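PDB 2RH3: protein virC2 from Agrobacterium tumefaciens, which enhances T-DNA transfer and virulence, probably by binding DNA through its C-terminal ribbon-helix-helix domain, the part of the protein in this crystal structure. Local coordinates for residues A[5-10]-A[56-61]; A[37-42]-A[106-111]. All coordinates share one frame; numbering follows the deposited sequence.

In the fold
The two contacts show how a ribbon-helix-helix domain is assembled inside a single chain. Contact 1 carries the end of strand 2-7 onto the loop that follows helix 27-47, and contact 2 crosses that helix with helix 97-118. Their centres are about 11 Å apart, and their segments alternate along the sequence. Ala7 CB packs 3.5 Å from Leu109 CD1, while Leu5 CD1 lies 3.6 Å from Leu39 CD1, tying the strand to both helices. Strands 2-7 and 71-76 pair antiparallel as the ribbon, the element that relatives insert into the DNA major groove; contact 2 lies in the buried interior.

Contact 1 (A[5-10]-A[56-61]); sequences LSARPP and KSYPIP
Tyr58 reaches the backbone of Arg8 with its phenol, and its hydroxyl OH donates a short hydrogen bond of 2.6 Å to Arg8 O. The acceptor lies in the plane of the ring, at its edge and on the CE1 side of the hydroxyl, and the hydroxyl oxygen in turn sits in the carbonyl plane with a C=O...O angle of 147°. A water makes the grip double: it accepts from Arg8 N at 2.9 Å and donates to Tyr58 OH at 2.9 Å, so both backbone polar groups of Arg8 are tied to one phenol. CG of Tyr58 stands between its own backbone N and carbonyl carbon (chi1 49°), which swings the ring across to the opposing chain. There its atom CD1 meets Pro10 CB at 3.9 Å. In the ribbon-helix-helix fold of this domain, Arg8 follows directly on strand 2-7, and the contact thus fastens the chain leaving the ribbon to the loop between helix 27-47 and strand 71-76; Phe113 of helix 97-118 adds an edge-to-face partner for the Tyr58 ring. Further along, the segments are joined by their prolines. Pro10 CA makes a bent CA-H...O contact with Pro59 O, 3.5 Å away, and Pro61 CD rests 3.4 Å from Pro9 O. The Arg8 side chain, extended from CG to NE, runs slantwise past Ile60, its CD lying 4.0 Å from Ile60 CD1, while its NH1 is hydrogen-bonded to Ser68 OG.

Contact 2 (A[37-42]-A[106-111]); sequences RALGDF and TAALAC
Ala108 and Phe42 meet at the crossing of the two long helices of a ribbon-helix-helix domain, helix 27-47 and helix 97-118, whose local axes approach to 8.5 Å at an angle of 93°. So steep a crossing confines the contact to a few residues, and at its centre two alanines, Ala38 and Ala108, are the pair with the nearest CA atoms. Ala108 has the larger share of the contact. Its CA lies over one face of the Phe42 ring, 4.1 Å from the ring centroid and 20° off the normal, a CH-pi contact displaced toward the rim. The ring reaches that place because CG of Phe42 is turned roughly anti to the backbone N (chi1 -152°), laying the phenyl group across the facing helix. Its far end, CZ, then touches Ala107 CB at 3.9 Å, and Leu104 of helix 97-118 also packs on the Phe42 side chain. The methyl of Ala108 touches both this ring and Leu39, with Ala108 CB 3.8 Å from Leu39 CD2.

Ala38, one helical turn before Phe42, is the third main partner. Its CB comes to 3.6 Å from Ala108 O and meets Leu109 CD2 at 4.2 Å, while Phe112 packs against it from the next turn of helix 97-118. No direct hydrogen bond joins the segments, yet the interface is not wholly dry: a single water donates to the carbonyl of each helix, at 3.0 Å to Ala38 O and 2.9 Å to Ala108 O.

Contact 1 (A[5-10]-A[56-61])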
ATOM      1  N   LEU A   5      -8.742   2.721   3.217  1.00 29.43           N
ATOM      2  CA  LEU A   5      -7.696   2.099   2.410  1.00 28.07           C
ATOM      3  C   LEU A   5      -7.941   0.602   2.255  1.00 26.74           C
ATOM      4  O   LEU A   5      -8.579  -0.021   3.097  1.00 26.29           O
ATOM      5  CB  LEU A   5      -6.345   2.291   3.109  1.00 28.28           C
ATOM      6  CG  LEU A   5      -5.988   3.724   3.509  1.00 28.71           C
ATOM      7  CD1 LEU A   5      -5.147   3.721   4.779  1.00 31.13           C
ATOM      8  CD2 LEU A   5      -5.271   4.438   2.368  1.00 28.98           C
ATOM      9  N   SER A   6      -7.415   0.026   1.183  1.00 25.81           N
ATOM     10  CA  SER A   6      -7.540  -1.405   0.948  1.00 25.19           C
ATOM     11  C   SER A   6      -6.389  -1.895   0.095  1.00 24.24           C
ATOM     12  O   SER A   6      -5.870  -1.161  -0.741  1.00 23.64           O
ATOM     13  CB  SER A   6      -8.883  -1.749   0.291  1.00 25.26           C
ATOM     14  OG  SER A   6      -9.010  -1.136  -0.976  1.00 26.35           O
ATOM     15  N   ALA A   7      -5.973  -3.138   0.331  1.00 23.30           N
ATOM     16  CA  ALA A   7      -4.883  -3.729  -0.434  1.00 22.53           C
ATOM     17  C   ALA A   7      -4.944  -5.242  -0.393  1.00 22.30           C
ATOM     18  O   ALA A   7      -5.528  -5.819   0.520  1.00 22.70           O
ATOM     19  CB  ALA A   7      -3.539  -3.256   0.101  1.00 23.21           C
ATOM     20  N   ARG A   8      -4.333  -5.872  -1.390  1.00 22.82           N
ATOM     21  CA  ARG A   8      -4.232  -7.335  -1.443  1.00 22.45           C
ATOM     22  C   ARG A   8      -2.845  -7.778  -0.997  1.00 21.85           C
ATOM     23  O   ARG A   8      -1.857  -7.145  -1.326  1.00 21.33           O
ATOM     24  CB  ARG A   8      -4.418  -7.821  -2.875  1.00 23.64           C
ATOM     25  CG  ARG A   8      -5.802  -7.664  -3.449  1.00 26.05           C
ATOM     26  CD  ARG A   8      -5.843  -8.306  -4.819  1.00 29.76           C
ATOM     27  NE  ARG A   8      -7.192  -8.295  -5.377  1.00 33.33           N
ATOM     28  CZ  ARG A   8      -8.110  -9.227  -5.141  1.00 33.28           C
ATOM     29  NH1 ARG A   8      -7.844 -10.258  -4.347  1.00 35.26           N
ATOM     30  NH2 ARG A   8      -9.306  -9.120  -5.699  0.50 34.13           N
ATOM     31  N   PRO A   9      -2.755  -8.903  -0.276  1.00 21.35           N
ATOM     32  CA  PRO A   9      -1.416  -9.402   0.026  1.00 21.65           C
ATOM     33  C   PRO A   9      -0.597  -9.710  -1.240  1.00 21.79           C
ATOM     34  O   PRO A   9      -1.171 -10.108  -2.275  1.00 22.29           O
ATOM     35  CB  PRO A   9      -1.696 -10.681   0.821  1.00 22.39           C
ATOM     36  CG  PRO A   9      -3.066 -10.454   1.424  1.00 22.04           C
ATOM     37  CD  PRO A   9      -3.809  -9.735   0.335  1.00 22.22           C
ATOM     38  N   PRO A  10       0.733  -9.526  -1.166  1.00 21.88           N
ATOM     39  CA  PRO A  10       1.589  -9.800  -2.307  1.00 22.39           C
ATOM     40  C   PRO A  10       1.740 -11.303  -2.546  1.00 22.57           C
ATOM     41  O   PRO A  10       1.483 -12.125  -1.637  1.00 22.20           O
ATOM     42  CB  PRO A  10       2.931  -9.196  -1.881  1.00 22.21           C
ATOM     43  CG  PRO A  10       2.932  -9.312  -0.396  1.00 21.54           C
ATOM     44  CD  PRO A  10       1.507  -9.067   0.007  1.00 21.95           C
ATOM     45  N   LYS A  56       3.658   1.711  -8.622  1.00 29.80           N
ATOM     46  CA  LYS A  56       2.215   1.852  -8.412  1.00 29.31           C
ATOM     47  C   LYS A  56       1.570   0.578  -7.853  1.00 28.73           C
ATOM     48  O   LYS A  56       0.592   0.645  -7.105  1.00 28.71           O
ATOM     49  CB  LYS A  56       1.520   2.266  -9.723  1.00 29.73           C
ATOM     50  CG  LYS A  56       1.865   3.673 -10.194  0.50 30.54           C
ATOM     51  CD  LYS A  56       0.908   4.703  -9.616  0.50 31.87           C
ATOM     52  CE  LYS A  56       1.446   6.107  -9.793  0.50 31.71           C
ATOM     53  NZ  LYS A  56       2.492   6.424  -8.782  0.50 32.16           N
ATOM     54  N   SER A  57       2.130  -0.570  -8.215  1.00 27.70           N
ATOM     55  CA  SER A  57       1.585  -1.865  -7.803  1.00 27.08           C
ATOM     56  C   SER A  57       2.662  -2.943  -7.696  1.00 26.10           C
ATOM     57  O   SER A  57       3.843  -2.694  -7.940  1.00 25.45           O
ATOM     58  CB  SER A  57       0.488  -2.316  -8.778  1.00 27.82           C
ATOM     59  OG  SER A  57       0.998  -2.361 -10.099  1.00 30.68           O
ATOM     60  N   TYR A  58       2.225  -4.154  -7.350  1.00 24.63           N
ATOM     61  CA  TYR A  58       3.118  -5.279  -7.096  1.00 23.79           C
ATOM     62  C   TYR A  58       2.415  -6.582  -7.468  1.00 23.72           C
ATOM     63  O   TYR A  58       1.177  -6.609  -7.557  1.00 23.56           O
ATOM     64  CB  TYR A  58       3.531  -5.323  -5.615  1.00 23.18           C
ATOM     65  CG  TYR A  58       2.360  -5.202  -4.662  1.00 20.98           C
ATOM     66  CD1 TYR A  58       1.661  -6.346  -4.230  1.00 19.10           C
ATOM     67  CD2 TYR A  58       1.933  -3.951  -4.212  1.00 19.72           C
ATOM     68  CE1 TYR A  58       0.578  -6.239  -3.382  1.00 19.60           C
ATOM     69  CE2 TYR A  58       0.835  -3.825  -3.374  1.00 19.87           C
ATOM     70  CZ  TYR A  58       0.177  -4.984  -2.934  1.00 20.85           C
ATOM     71  OH  TYR A  58      -0.901  -4.871  -2.086  1.00 21.67           O
ATOM     72  N   PRO A  59       3.189  -7.657  -7.696  1.00 23.97           N
ATOM     73  CA  PRO A  59       2.574  -8.948  -8.050  1.00 24.09           C
ATOM     74  C   PRO A  59       1.703  -9.512  -6.920  1.00 24.24           C
ATOM     75  O   PRO A  59       2.093  -9.472  -5.750  1.00 23.25           O
ATOM     76  CB  PRO A  59       3.781  -9.859  -8.279  1.00 24.27           C
ATOM     77  CG  PRO A  59       4.905  -8.941  -8.576  1.00 24.90           C
ATOM     78  CD  PRO A  59       4.659  -7.769  -7.667  1.00 24.55           C
ATOM     79  N   ILE A  60       0.535 -10.030  -7.292  1.00 24.49           N
ATOM     80  CA  ILE A  60      -0.358 -10.731  -6.358  1.00 25.34           C
ATOM     81  C   ILE A  60      -0.446 -12.232  -6.717  1.00 24.72           C
ATOM     82  O   ILE A  60      -0.130 -12.613  -7.849  1.00 24.44           O
ATOM     83  CB  ILE A  60      -1.746 -10.060  -6.327  1.00 25.27           C
ATOM     84  CG1 ILE A  60      -2.374 -10.054  -7.727  1.00 27.16           C
ATOM     85  CG2 ILE A  60      -1.632  -8.631  -5.743  1.00 26.88           C
ATOM     86  CD1 ILE A  60      -3.877 -10.138  -7.727  1.00 29.91           C
ATOM     87  N   PRO A  61      -0.844 -13.098  -5.753  1.00 24.70           N
ATOM     88  CA  PRO A  61      -0.816 -14.541  -6.052  1.00 24.19           C
ATOM     89  C   PRO A  61      -1.866 -14.962  -7.076  1.00 23.59           C
ATOM     90  O   PRO A  61      -2.933 -14.347  -7.142  1.00 22.89           O
ATOM     91  CB  PRO A  61      -1.129 -15.208  -4.704  1.00 24.25           C
ATOM     92  CG  PRO A  61      -1.096 -14.131  -3.674  1.00 25.49           C
ATOM     93  CD  PRO A  61      -1.296 -12.817  -4.376  1.00 24.91           C
TER
HETATM   94  O   HOH W   1      -3.280  -4.097  -3.476  1.00 30.98           O

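Contact 2 (A[37-42]-A[106-111])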
ATOM      1  N   ARG A  37       3.582   1.089   8.573  1.00 23.43           N
ATOM      2  CA  ARG A  37       4.904   1.624   8.325  1.00 22.93           C
ATOM      3  C   ARG A  37       4.972   2.231   6.921  1.00 22.64           C
ATOM      4  O   ARG A  37       5.487   3.337   6.751  1.00 23.08           O
ATOM      5  CB  ARG A  37       5.966   0.527   8.473  1.00 22.74           C
ATOM      6  CG  ARG A  37       7.378   0.968   8.123  1.00 22.13           C
ATOM      7  CD  ARG A  37       7.914   1.976   9.104  1.00 24.55           C
ATOM      8  NE  ARG A  37       9.286   2.355   8.779  1.00 27.05           N
ATOM      9  CZ  ARG A  37      10.164   2.860   9.647  1.00 28.56           C
ATOM     10  NH1 ARG A  37       9.828   3.067  10.918  1.00 28.85           N
ATOM     11  NH2 ARG A  37      11.394   3.162   9.242  1.00 30.30           N
ATOM     12  N   ALA A  38       4.463   1.498   5.935  1.00 22.33           N
ATOM     13  CA  ALA A  38       4.457   1.945   4.538  1.00 22.48           C
ATOM     14  C   ALA A  38       3.724   3.294   4.375  1.00 23.11           C
ATOM     15  O   ALA A  38       4.206   4.181   3.679  1.00 23.00           O
ATOM     16  CB  ALA A  38       3.864   0.884   3.637  1.00 23.07           C
ATOM     17  N   LEU A  39       2.588   3.450   5.045  1.00 23.36           N
ATOM     18  CA  LEU A  39       1.832   4.705   4.928  1.00 24.56           C
ATOM     19  C   LEU A  39       2.536   5.851   5.637  1.00 24.94           C
ATOM     20  O   LEU A  39       2.426   7.008   5.218  1.00 24.98           O
ATOM     21  CB  LEU A  39       0.387   4.552   5.420  1.00 24.82           C
ATOM     22  CG  LEU A  39      -0.500   3.618   4.588  1.00 26.75           C
ATOM     23  CD1 LEU A  39      -1.668   3.100   5.423  1.00 27.67           C
ATOM     24  CD2 LEU A  39      -0.994   4.290   3.295  1.00 29.35           C
ATOM     25  N   GLY A  40       3.264   5.530   6.706  1.00 25.01           N
ATOM     26  CA  GLY A  40       4.083   6.517   7.398  1.00 26.09           C
ATOM     27  C   GLY A  40       5.199   7.031   6.504  1.00 26.55           C
ATOM     28  O   GLY A  40       5.400   8.243   6.387  1.00 26.42           O
ATOM     29  N   ASP A  41       5.911   6.101   5.861  1.00 26.73           N
ATOM     30  CA  ASP A  41       6.978   6.428   4.912  1.00 27.23           C
ATOM     31  C   ASP A  41       6.413   7.244   3.744  1.00 27.18           C
ATOM     32  O   ASP A  41       7.016   8.238   3.323  1.00 28.05           O
ATOM     33  CB  ASP A  41       7.646   5.147   4.364  1.00 27.82           C
ATOM     34  CG  ASP A  41       8.360   4.318   5.444  1.00 29.57           C
ATOM     35  OD1 ASP A  41       8.693   4.852   6.522  1.00 31.20           O
ATOM     36  OD2 ASP A  41       8.595   3.106   5.200  0.50 30.14           O
ATOM     37  N   PHE A  42       5.241   6.833   3.261  1.00 26.76           N
ATOM     38  CA  PHE A  42       4.619   7.411   2.056  1.00 27.48           C
ATOM     39  C   PHE A  42       4.150   8.843   2.272  1.00 28.02           C
ATOM     40  O   PHE A  42       4.249   9.661   1.358  1.00 27.81           O
ATOM     41  CB  PHE A  42       3.459   6.544   1.562  1.00 27.47           C
ATOM     42  CG  PHE A  42       3.207   6.648   0.078  1.00 26.64           C
ATOM     43  CD1 PHE A  42       4.164   6.207  -0.835  1.00 26.98           C
ATOM     44  CD2 PHE A  42       2.012   7.170  -0.400  1.00 27.04           C
ATOM     45  CE1 PHE A  42       3.936   6.290  -2.215  1.00 26.12           C
ATOM     46  CE2 PHE A  42       1.770   7.266  -1.772  1.00 27.97           C
ATOM     47  CZ  PHE A  42       2.737   6.817  -2.682  1.00 26.94           C
ATOM     48  N   THR A 106      -2.092   0.626  -2.190  1.00 22.08           N
ATOM     49  CA  THR A 106      -1.328  -0.227  -3.085  1.00 22.33           C
ATOM     50  C   THR A 106       0.017   0.411  -3.463  1.00 21.94           C
ATOM     51  O   THR A 106       1.047  -0.266  -3.460  1.00 22.00           O
ATOM     52  CB  THR A 106      -2.170  -0.645  -4.314  1.00 22.70           C
ATOM     53  OG1 THR A 106      -3.288  -1.430  -3.860  1.00 24.31           O
ATOM     54  CG2 THR A 106      -1.334  -1.459  -5.295  1.00 23.99           C
ATOM     55  N   ALA A 107       0.006   1.710  -3.759  1.00 21.40           N
ATOM     56  CA  ALA A 107       1.238   2.441  -4.056  1.00 20.40           C
ATOM     57  C   ALA A 107       2.185   2.484  -2.857  1.00 20.43           C
ATOM     58  O   ALA A 107       3.385   2.311  -3.016  1.00 20.83           O
ATOM     59  CB  ALA A 107       0.924   3.870  -4.525  1.00 21.38           C
ATOM     60  N   ALA A 108       1.636   2.727  -1.673  1.00 19.82           N
ATOM     61  CA  ALA A 108       2.435   2.786  -0.451  1.00 19.42           C
ATOM     62  C   ALA A 108       3.160   1.447  -0.230  1.00 19.39           C
ATOM     63  O   ALA A 108       4.356   1.397   0.080  1.00 19.07           O
ATOM     64  CB  ALA A 108       1.547   3.140   0.721  1.00 19.56           C
ATOM     65  N   LEU A 109       2.431   0.361  -0.426  1.00 19.51           N
ATOM     66  CA  LEU A 109       3.016  -0.975  -0.276  1.00 19.80           C
ATOM     67  C   LEU A 109       4.013  -1.287  -1.383  1.00 20.09           C
ATOM     68  O   LEU A 109       5.068  -1.853  -1.127  1.00 19.77           O
ATOM     69  CB  LEU A 109       1.909  -2.024  -0.225  1.00 19.73           C
ATOM     70  CG  LEU A 109       1.092  -2.047   1.062  1.00 20.98           C
ATOM     71  CD1 LEU A 109      -0.172  -2.890   0.831  1.00 21.31           C
ATOM     72  CD2 LEU A 109       1.906  -2.594   2.242  1.00 21.99           C
ATOM     73  N   ALA A 110       3.671  -0.924  -2.624  1.00 19.50           N
ATOM     74  CA  ALA A 110       4.560  -1.135  -3.745  1.00 20.23           C
ATOM     75  C   ALA A 110       5.925  -0.487  -3.475  1.00 19.97           C
ATOM     76  O   ALA A 110       6.950  -1.063  -3.791  1.00 20.31           O
ATOM     77  CB  ALA A 110       3.937  -0.589  -5.021  1.00 20.13           C
ATOM     78  N   CYS A 111       5.892   0.704  -2.880  0.50 21.19           N
ATOM     79  CA  CYS A 111       7.080   1.461  -2.488  0.50 20.97           C
ATOM     80  C   CYS A 111       7.895   0.754  -1.388  0.50 20.80           C
ATOM     81  O   CYS A 111       9.124   0.684  -1.459  0.50 20.80           O
ATOM     82  CB  CYS A 111       6.655   2.862  -2.030  0.50 21.21           C
ATOM     83  SG  CYS A 111       8.003   4.006  -1.753  0.50 22.95           S
TER
HETATM   84  O   HOH W   2       6.005   3.394   1.383  1.00 25.90           O